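Local coordinates for cobalamin biosynthesis protein CobN (Mycobacterium tuberculosis, PDB 7C6O) that probably inserts cobalt into the corrin precursor during cobalamin biosynthesis, as the large catalytic subunit of the ATP-dependent cobaltochelatase, at residues A[646-651]-A[673-678]; A[653-658]-A[679-684]; A[661-666]-A[686-691]. One frame throughout, in Å; residues are numbered along the deposited sequence.

Interaction 1: A[646-651]-A[673-678]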
loop_
_atom_site.group_PDB
_atom_site.type_symbol
_atom_site.label_atom_id
_atom_site.label_comp_id
_atom_site.label_asym_id
_atom_site.label_seq_id
_atom_site.Cartn_x
_atom_site.Cartn_y
_atom_site.Cartn_z
ATOM N N LYS A 646 -41.389 26.773 31.792
ATOM C CA LYS A 646 -40.183 26.471 32.554
ATOM C C LYS A 646 -38.950 26.319 31.667
ATOM O O LYS A 646 -37.836 26.204 32.191
ATOM C CB LYS A 646 -40.424 25.201 33.387
ATOM C CG LYS A 646 -39.276 24.766 34.293
ATOM C CD LYS A 646 -39.776 24.168 35.597
ATOM C CE LYS A 646 -39.853 25.231 36.683
ATOM N NZ LYS A 646 -38.524 25.864 36.920
ATOM N N LEU A 647 -39.120 26.346 30.346
ATOM C CA LEU A 647 -37.983 26.202 29.438
ATOM C C LEU A 647 -36.835 27.170 29.711
ATOM O O LEU A 647 -35.676 26.731 29.636
ATOM C CB LEU A 647 -38.459 26.335 27.983
ATOM C CG LEU A 647 -39.075 25.088 27.346
ATOM C CD1 LEU A 647 -39.490 25.365 25.908
ATOM C CD2 LEU A 647 -38.102 23.919 27.408
ATOM N N PRO A 648 -37.054 28.457 30.019
ATOM C CA PRO A 648 -35.899 29.323 30.321
ATOM C C PRO A 648 -35.023 28.813 31.454
ATOM O O PRO A 648 -33.798 28.974 31.398
ATOM C CB PRO A 648 -36.557 30.665 30.666
ATOM C CG PRO A 648 -37.805 30.666 29.874
ATOM C CD PRO A 648 -38.296 29.246 29.896
ATOM N N ALA A 649 -35.612 28.194 32.479
ATOM C CA ALA A 649 -34.820 27.723 33.611
ATOM C C ALA A 649 -33.906 26.570 33.208
ATOM O O ALA A 649 -32.722 26.553 33.562
ATOM C CB ALA A 649 -35.739 27.306 34.759
ATOM N N ILE A 650 -34.439 25.594 32.470
ATOM C CA ILE A 650 -33.607 24.471 32.054
ATOM C C ILE A 650 -32.621 24.905 30.975
ATOM O O ILE A 650 -31.509 24.369 30.890
ATOM C CB ILE A 650 -34.485 23.287 31.599
ATOM C CG1 ILE A 650 -33.624 22.059 31.290
ATOM C CG2 ILE A 650 -35.336 23.663 30.398
ATOM C CD1 ILE A 650 -32.833 21.555 32.480
ATOM N N ARG A 651 -32.994 25.890 30.149
ATOM C CA ARG A 651 -32.045 26.448 29.190
ATOM C C ARG A 651 -30.844 27.062 29.902
ATOM O O ARG A 651 -29.702 26.910 29.451
ATOM C CB ARG A 651 -32.723 27.499 28.308
ATOM C CG ARG A 651 -33.733 26.968 27.295
ATOM C CD ARG A 651 -34.219 28.110 26.403
ATOM N NE ARG A 651 -35.296 27.721 25.494
ATOM C CZ ARG A 651 -36.516 28.251 25.508
ATOM N NH1 ARG A 651 -36.821 29.200 26.381
ATOM N NH2 ARG A 651 -37.432 27.835 24.641
ATOM N N PRO A 673 -27.034 31.909 22.263
ATOM C CA PRO A 673 -28.109 32.175 21.304
ATOM C C PRO A 673 -29.234 32.961 21.957
ATOM O O PRO A 673 -29.420 32.924 23.176
ATOM C CB PRO A 673 -28.575 30.773 20.889
ATOM C CG PRO A 673 -27.443 29.859 21.261
ATOM C CD PRO A 673 -26.823 30.468 22.478
ATOM N N GLU A 674 -29.976 33.696 21.131
ATOM C CA GLU A 674 -31.197 34.324 21.611
ATOM C C GLU A 674 -32.160 33.258 22.119
ATOM O O GLU A 674 -32.107 32.093 21.718
ATOM C CB GLU A 674 -31.869 35.140 20.507
ATOM C CG GLU A 674 -31.340 36.550 20.336
ATOM C CD GLU A 674 -32.114 37.320 19.281
ATOM O OE1 GLU A 674 -33.029 38.090 19.648
ATOM O OE2 GLU A 674 -31.818 37.136 18.082
ATOM N N GLU A 675 -33.061 33.680 23.005
ATOM C CA GLU A 675 -33.945 32.729 23.669
ATOM C C GLU A 675 -34.801 31.965 22.664
ATOM O O GLU A 675 -35.031 30.761 22.825
ATOM C CB GLU A 675 -34.820 33.459 24.687
ATOM C CG GLU A 675 -35.439 32.559 25.745
ATOM C CD GLU A 675 -34.417 31.985 26.721
ATOM O OE1 GLU A 675 -34.803 31.115 27.527
ATOM O OE2 GLU A 675 -33.237 32.402 26.692
ATOM N N ASP A 676 -35.262 32.636 21.609
ATOM C CA ASP A 676 -36.094 31.988 20.603
ATOM C C ASP A 676 -35.280 31.277 19.528
ATOM O O ASP A 676 -35.864 30.721 18.592
ATOM C CB ASP A 676 -37.053 33.010 19.971
ATOM C CG ASP A 676 -36.343 34.049 19.120
ATOM O OD1 ASP A 676 -36.972 34.552 18.166
ATOM O OD2 ASP A 676 -35.164 34.360 19.396
ATOM N N SER A 677 -33.953 31.275 19.640
ATOM C CA SER A 677 -33.092 30.433 18.823
ATOM C C SER A 677 -32.377 29.367 19.641
ATOM O O SER A 677 -31.618 28.574 19.075
ATOM C CB SER A 677 -32.062 31.288 18.075
ATOM O OG SER A 677 -32.679 32.065 17.063
ATOM N N PHE A 678 -32.613 29.323 20.956
ATOM C CA PHE A 678 -31.855 28.430 21.828
ATOM C C PHE A 678 -32.200 26.966 21.572
ATOM O O PHE A 678 -31.305 26.113 21.530
ATOM C CB PHE A 678 -32.118 28.797 23.289
ATOM C CG PHE A 678 -31.107 28.242 24.250
ATOM C CD1 PHE A 678 -30.020 29.004 24.648
ATOM C CD2 PHE A 678 -31.248 26.963 24.765
ATOM C CE1 PHE A 678 -29.087 28.501 25.536
ATOM C CE2 PHE A 678 -30.322 26.452 25.655
ATOM C CZ PHE A 678 -29.238 27.223 26.042
HETATM O O HOH W 1 -33.043 30.959 29.524
#

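Interaction 2: A[653-658]-A[679-684]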
loop_
_atom_site.group_PDB
_atom_site.type_symbol
_atom_site.label_atom_id
_atom_site.label_comp_id
_atom_site.label_asym_id
_atom_site.label_seq_id
_atom_site.Cartn_x
_atom_site.Cartn_y
_atom_site.Cartn_z
ATOM N N GLN A 653 -29.660 26.192 32.872
ATOM C CA GLN A 653 -28.852 25.081 33.372
ATOM C C GLN A 653 -27.970 24.503 32.275
ATOM O O GLN A 653 -26.792 24.200 32.507
ATOM C CB GLN A 653 -29.746 23.983 33.943
ATOM C CG GLN A 653 -30.441 24.320 35.246
ATOM C CD GLN A 653 -31.210 23.132 35.794
ATOM O OE1 GLN A 653 -30.637 22.074 36.055
ATOM N NE2 GLN A 653 -32.518 23.295 35.952
ATOM N N ILE A 654 -28.530 24.330 31.078
ATOM C CA ILE A 654 -27.770 23.756 29.971
ATOM C C ILE A 654 -26.663 24.703 29.536
ATOM O O ILE A 654 -25.527 24.280 29.287
ATOM C CB ILE A 654 -28.716 23.403 28.808
ATOM C CG1 ILE A 654 -29.620 22.230 29.197
ATOM C CG2 ILE A 654 -27.927 23.089 27.540
ATOM C CD1 ILE A 654 -30.686 21.902 28.164
ATOM N N TRP A 655 -26.966 26.003 29.448
ATOM C CA TRP A 655 -25.948 26.962 29.032
ATOM C C TRP A 655 -24.838 27.071 30.067
ATOM O O TRP A 655 -23.657 27.173 29.713
ATOM C CB TRP A 655 -26.576 28.332 28.773
ATOM C CG TRP A 655 -25.604 29.286 28.162
ATOM C CD1 TRP A 655 -25.122 30.436 28.714
ATOM C CD2 TRP A 655 -24.964 29.150 26.890
ATOM N NE1 TRP A 655 -24.230 31.033 27.856
ATOM C CE2 TRP A 655 -24.115 30.262 26.730
ATOM C CE3 TRP A 655 -25.031 28.201 25.867
ATOM C CZ2 TRP A 655 -23.339 30.448 25.590
ATOM C CZ3 TRP A 655 -24.260 28.388 24.734
ATOM C CH2 TRP A 655 -23.428 29.505 24.605
ATOM N N THR A 656 -25.200 27.051 31.352
ATOM C CA THR A 656 -24.195 27.043 32.409
ATOM C C THR A 656 -23.266 25.842 32.271
ATOM O O THR A 656 -22.041 25.977 32.363
ATOM C CB THR A 656 -24.879 27.044 33.777
ATOM O OG1 THR A 656 -25.480 28.325 34.009
ATOM C CG2 THR A 656 -23.878 26.741 34.883
ATOM N N LEU A 657 -23.834 24.659 32.031
ATOM C CA LEU A 657 -23.012 23.463 31.868
ATOM C C LEU A 657 -22.123 23.567 30.634
ATOM O O LEU A 657 -20.924 23.270 30.695
ATOM C CB LEU A 657 -23.900 22.220 31.787
ATOM C CG LEU A 657 -23.173 20.904 31.494
ATOM C CD1 LEU A 657 -22.056 20.652 32.503
ATOM C CD2 LEU A 657 -24.159 19.750 31.490
ATOM N N ILE A 658 -22.696 23.992 29.505
ATOM C CA ILE A 658 -21.930 24.115 28.265
ATOM C C ILE A 658 -20.751 25.063 28.457
ATOM O O ILE A 658 -19.619 24.765 28.056
ATOM C CB ILE A 658 -22.845 24.573 27.114
ATOM C CG1 ILE A 658 -23.754 23.425 26.665
ATOM C CG2 ILE A 658 -22.026 25.101 25.939
ATOM C CD1 ILE A 658 -24.781 23.819 25.612
ATOM N N ASP A 679 -33.488 26.655 21.402
ATOM C CA ASP A 679 -33.890 25.268 21.190
ATOM C C ASP A 679 -33.391 24.728 19.857
ATOM O O ASP A 679 -33.111 23.530 19.745
ATOM C CB ASP A 679 -35.409 25.141 21.281
ATOM C CG ASP A 679 -35.929 25.433 22.670
ATOM O OD1 ASP A 679 -35.097 25.620 23.584
ATOM O OD2 ASP A 679 -37.164 25.480 22.850
ATOM N N ASP A 680 -33.286 25.583 18.837
ATOM C CA ASP A 680 -32.687 25.152 17.579
ATOM C C ASP A 680 -31.212 24.830 17.765
ATOM O O ASP A 680 -30.691 23.888 17.157
ATOM C CB ASP A 680 -32.869 26.229 16.510
ATOM C CG ASP A 680 -32.385 25.781 15.143
ATOM O OD1 ASP A 680 -32.361 24.558 14.889
ATOM O OD2 ASP A 680 -32.021 26.652 14.325
ATOM N N MET A 681 -30.522 25.605 18.604
ATOM C CA MET A 681 -29.132 25.303 18.919
ATOM C C MET A 681 -29.001 23.954 19.613
ATOM O O MET A 681 -28.021 23.235 19.393
ATOM C CB MET A 681 -28.545 26.421 19.783
ATOM C CG MET A 681 -27.092 26.228 20.181
ATOM S SD MET A 681 -26.906 25.311 21.722
ATOM C CE MET A 681 -27.763 26.379 22.874
ATOM N N LEU A 682 -29.982 23.587 20.441
ATOM C CA LEU A 682 -29.921 22.307 21.139
ATOM C C LEU A 682 -30.094 21.134 20.186
ATOM O O LEU A 682 -29.610 20.032 20.470
ATOM C CB LEU A 682 -30.976 22.251 22.241
ATOM C CG LEU A 682 -30.779 23.222 23.406
ATOM C CD1 LEU A 682 -31.856 23.004 24.453
ATOM C CD2 LEU A 682 -29.393 23.068 24.020
ATOM N N LEU A 683 -30.782 21.340 19.059
ATOM C CA LEU A 683 -30.828 20.298 18.041
ATOM C C LEU A 683 -29.439 20.005 17.496
ATOM O O LEU A 683 -29.126 18.853 17.176
ATOM C CB LEU A 683 -31.774 20.700 16.908
ATOM C CG LEU A 683 -33.237 20.913 17.301
ATOM C CD1 LEU A 683 -34.081 21.197 16.068
ATOM C CD2 LEU A 683 -33.777 19.713 18.062
ATOM N N HIS A 684 -28.593 21.033 17.390
ATOM C CA HIS A 684 -27.203 20.825 17.001
ATOM C C HIS A 684 -26.429 20.106 18.101
ATOM O O HIS A 684 -25.608 19.226 17.819
ATOM C CB HIS A 684 -26.563 22.173 16.661
ATOM C CG HIS A 684 -25.069 22.137 16.555
ATOM N ND1 HIS A 684 -24.403 21.340 15.649
ATOM C CD2 HIS A 684 -24.112 22.818 17.231
ATOM C CE1 HIS A 684 -23.100 21.523 15.779
ATOM N NE2 HIS A 684 -22.898 22.415 16.733
#

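Interaction 3: A[661-666]-A[686-691]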
loop_
_atom_site.group_PDB
_atom_site.type_symbol
_atom_site.label_atom_id
_atom_site.label_comp_id
_atom_site.label_asym_id
_atom_site.label_seq_id
_atom_site.Cartn_x
_atom_site.Cartn_y
_atom_site.Cartn_z
ATOM N N ALA A 661 -18.070 23.588 31.076
ATOM C CA ALA A 661 -17.310 22.462 30.550
ATOM C C ALA A 661 -16.554 22.793 29.268
ATOM O O ALA A 661 -15.929 21.895 28.690
ATOM C CB ALA A 661 -18.238 21.270 30.298
ATOM N N LYS A 662 -16.594 24.049 28.816
ATOM C CA LYS A 662 -15.932 24.510 27.593
ATOM C C LYS A 662 -16.507 23.864 26.337
ATOM O O LYS A 662 -15.837 23.818 25.299
ATOM C CB LYS A 662 -14.414 24.278 27.643
ATOM C CG LYS A 662 -13.744 24.781 28.911
ATOM C CD LYS A 662 -13.994 26.259 29.125
ATOM C CE LYS A 662 -13.296 27.101 28.074
ATOM N NZ LYS A 662 -13.602 28.545 28.263
ATOM N N MET A 663 -17.741 23.362 26.398
ATOM C CA MET A 663 -18.342 22.754 25.218
ATOM C C MET A 663 -18.724 23.778 24.160
ATOM O O MET A 663 -18.985 23.389 23.016
ATOM C CB MET A 663 -19.569 21.938 25.609
ATOM C CG MET A 663 -19.244 20.737 26.472
ATOM S SD MET A 663 -20.747 20.024 27.150
ATOM C CE MET A 663 -20.064 18.690 28.133
ATOM N N ASP A 664 -18.765 25.066 24.509
ATOM C CA ASP A 664 -18.957 26.092 23.494
ATOM C C ASP A 664 -17.817 26.101 22.486
ATOM O O ASP A 664 -18.004 26.570 21.359
ATOM C CB ASP A 664 -19.111 27.468 24.150
ATOM C CG ASP A 664 -17.992 27.787 25.122
ATOM O OD1 ASP A 664 -17.417 26.848 25.714
ATOM O OD2 ASP A 664 -17.691 28.985 25.301
ATOM N N HIS A 665 -16.648 25.582 22.864
ATOM C CA HIS A 665 -15.574 25.389 21.896
ATOM C C HIS A 665 -15.907 24.254 20.934
ATOM O O HIS A 665 -15.798 24.411 19.712
ATOM C CB HIS A 665 -14.256 25.121 22.627
ATOM C CG HIS A 665 -13.081 24.955 21.714
ATOM N ND1 HIS A 665 -12.287 23.828 21.718
ATOM C CD2 HIS A 665 -12.570 25.770 20.762
ATOM C CE1 HIS A 665 -11.335 23.959 20.812
ATOM N NE2 HIS A 665 -11.485 25.127 20.216
ATOM N N ASP A 666 -16.319 23.100 21.473
ATOM C CA ASP A 666 -16.742 21.984 20.629
ATOM C C ASP A 666 -17.848 22.401 19.672
ATOM O O ASP A 666 -17.861 21.993 18.504
ATOM C CB ASP A 666 -17.232 20.821 21.492
ATOM C CG ASP A 666 -16.230 20.400 22.536
ATOM O OD1 ASP A 666 -15.872 21.236 23.391
ATOM O OD2 ASP A 666 -15.818 19.222 22.512
ATOM N N ASP A 686 -27.758 18.042 20.233
ATOM C CA ASP A 686 -28.263 16.672 20.161
ATOM C C ASP A 686 -27.461 15.834 19.176
ATOM O O ASP A 686 -27.036 14.716 19.492
ATOM C CB ASP A 686 -29.738 16.681 19.751
ATOM C CG ASP A 686 -30.677 16.505 20.923
ATOM O OD1 ASP A 686 -30.299 15.818 21.895
ATOM O OD2 ASP A 686 -31.802 17.048 20.863
ATOM N N GLY A 687 -27.264 16.352 17.963
ATOM C CA GLY A 687 -26.510 15.611 16.967
ATOM C C GLY A 687 -25.055 15.431 17.354
ATOM O O GLY A 687 -24.476 14.362 17.144
ATOM N N TRP A 688 -24.448 16.472 17.929
ATOM C CA TRP A 688 -23.052 16.383 18.351
ATOM C C TRP A 688 -22.880 15.353 19.456
ATOM O O TRP A 688 -21.998 14.489 19.385
ATOM C CB TRP A 688 -22.556 17.755 18.811
ATOM C CG TRP A 688 -21.268 17.702 19.584
ATOM C CD1 TRP A 688 -20.018 17.486 19.081
ATOM C CD2 TRP A 688 -21.106 17.877 20.999
ATOM N NE1 TRP A 688 -19.088 17.510 20.094
ATOM C CE2 TRP A 688 -19.729 17.749 21.280
ATOM C CE3 TRP A 688 -21.990 18.128 22.054
ATOM C CZ2 TRP A 688 -19.218 17.864 22.573
ATOM C CZ3 TRP A 688 -21.480 18.242 23.337
ATOM C CH2 TRP A 688 -20.106 18.111 23.584
ATOM N N LEU A 689 -23.718 15.432 20.492
ATOM C CA LEU A 689 -23.657 14.459 21.576
ATOM C C LEU A 689 -23.872 13.043 21.056
ATOM O O LEU A 689 -23.151 12.114 21.444
ATOM C CB LEU A 689 -24.695 14.811 22.643
ATOM C CG LEU A 689 -25.016 13.751 23.698
ATOM C CD1 LEU A 689 -23.773 13.383 24.478
ATOM C CD2 LEU A 689 -26.103 14.252 24.632
ATOM N N CYS A 690 -24.849 12.863 20.165
ATOM C CA CYS A 690 -25.118 11.544 19.605
ATOM C C CYS A 690 -23.896 10.989 18.885
ATOM O O CYS A 690 -23.554 9.812 19.044
ATOM C CB CYS A 690 -26.314 11.617 18.656
ATOM S SG CYS A 690 -26.747 10.047 17.865
ATOM N N GLU A 691 -23.207 11.828 18.111
ATOM C CA GLU A 691 -22.111 11.330 17.286
ATOM C C GLU A 691 -20.875 10.997 18.119
ATOM O O GLU A 691 -20.202 9.992 17.857
ATOM C CB GLU A 691 -21.790 12.340 16.184
ATOM C CG GLU A 691 -22.877 12.387 15.111
ATOM C CD GLU A 691 -22.523 13.258 13.920
ATOM O OE1 GLU A 691 -21.616 14.105 14.045
ATOM O OE2 GLU A 691 -23.159 13.092 12.856
HETATM O O HOH W 2 -16.205 17.471 20.548
#

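Interaction 1: A[646-651]-A[673-678]
R651 reaches out from the first turns of helix 647-660 to meet E675 and F678 at the start of helix 675-694. The motif is helix-helix packing closed by a salt bridge. R651 NH1 donates to E675 OE1 at 3.0 Å. The bond is bent, with an N-H...O angle of 145°. NH1 comes to the anti side of OE1 from out of the carboxylate plane, and the two planar groups stand at a right angle. R651 CB lies over one face of the F678 ring, toward its rim. It makes a CH-pi contact there, 4.1 Å from the ring centroid, and R651 CG comes 3.5 Å from F678 CD2.

E675 O lies over the centre of one guanidinium face, and L647 CB lies over the opposite face toward its rim. A second salt bridge, from NE to D679, fixes the rotation of the guanidinium further. E675 bends at chi2 (69°), which swings its carboxylate back toward P648. Its other oxygen, OE2, pairs with R672, so the acid is held between two arginines. OE1 also accepts a bond from water 1 at 2.7 Å, and the same water donates to P648 O at 2.8 Å.

Interaction 2: A[653-658]-A[679-684]
I654 and L682 point their branched ends at each other, tip to tip, between helices 647-660 and 675-694. The contact has two methyl pairs. I654 CG2 lies 3.8 Å from L682 CD2, and I654 CD1 lies 4.0 Å from L682 CD1. Each methyl pair uses one branch from each residue. With CG2 anti to the backbone N and CG1 anti to the carbonyl carbon (chi1 -69°), I654 offers CG2 to one L682 methyl and CD1 to the other. Both residues are buried. Helix 624-642 closes the pair from another direction, with L632 against I654 and H636 against L682.

M681 buries nearly as much surface as L682. Its CG leaves anti to the backbone N, and the chain then folds at chi2 (-89°) and again at chi3. The fold brings the terminal methyl CE to 4.4 Å from W655 CE3. CE approaches the indole obliquely. L669 and P673, in the connection between the helices, also pack on M681. L669 touches W655 as well, and R672 makes a cation-pi contact with that indole.

No hydrogen bond crosses between the two segments. The backbones stay well apart, with 9.2 Å between the CA atoms of I654 and L682, and side chains fill the distance. This is the apolar packing of a small helical cluster, in which helices 624-642, 647-660 and 675-694 share a buried seam.

Interaction 3: A[661-666]-A[686-691]
M663 and D666 both meet the indole of W688, which projects from helix 675-694. The segment that carries them begins where helix 647-660 ends. A661 still belongs to that end, and its backbone O takes a hydrogen bond from R1120. K662 then turns to positive phi (65°) and closes the helix with a Schellman motif. The chain then turns into the short, weakly bonded helix about 663-666.

M663 is the first residue to touch the partner helix. Its chain runs extended beyond CG and crosses the tryptophan at about a right angle. M663 CG lies 4.0 Å from W688 CH2. The sulfur sits at the rim of the six-membered ring, with SD 5.2 Å from its centroid and 75° off the ring normal. This is a Met-aromatic contact of the edge type. The packing is between helices: L629 of helix 624-642 also touches M663, and L667 of the loop touches W688. W688 CG stands anti to the backbone N, and the indole beyond it offers its six-membered ring to the segment. CH2 goes to M663 and the neighbouring CZ2 to D666.

D666 makes the second contact. Its CB is 3.7 Å from W688 CZ2, and OD2 is equally close to that carbon. The carboxylate and indole planes are 63° apart. OD2 also forms a salt bridge with R1120 of helix 1111-1123, so the acid joins the tryptophan to a further helix. The positive group would be expected to favour the charged carboxylate. Water 2 links the two polar ends. It donates to D666 OD2 at 2.7 Å and accepts from W688 NE1 at 2.9 Å, lying in the indole plane at the ring edge.

Interactions 1 and 2 join the same two helices, 647-660 and 675-694. Interaction 3 keeps the second helix but swaps the first for the short helix 663-666. The chemistry changes along helix 675-694. Interaction 1, at its start, is partly buried and combines a salt bridge and water with packing of R651 on an aromatic ring. Interaction 2 is buried and apolar. Interaction 3 is buried too, yet mixes sulfur, aromatic and water contacts and lies nearest the chain centre. Interactions 1 and 2 touch where F678 CZ packs 4.0 Å from W655 CB. Interactions 2 and 3 touch through a probable hydrogen bond from M663 N to I658 O. Interactions 1 and 3 do not touch, their centres being about 17 Å apart.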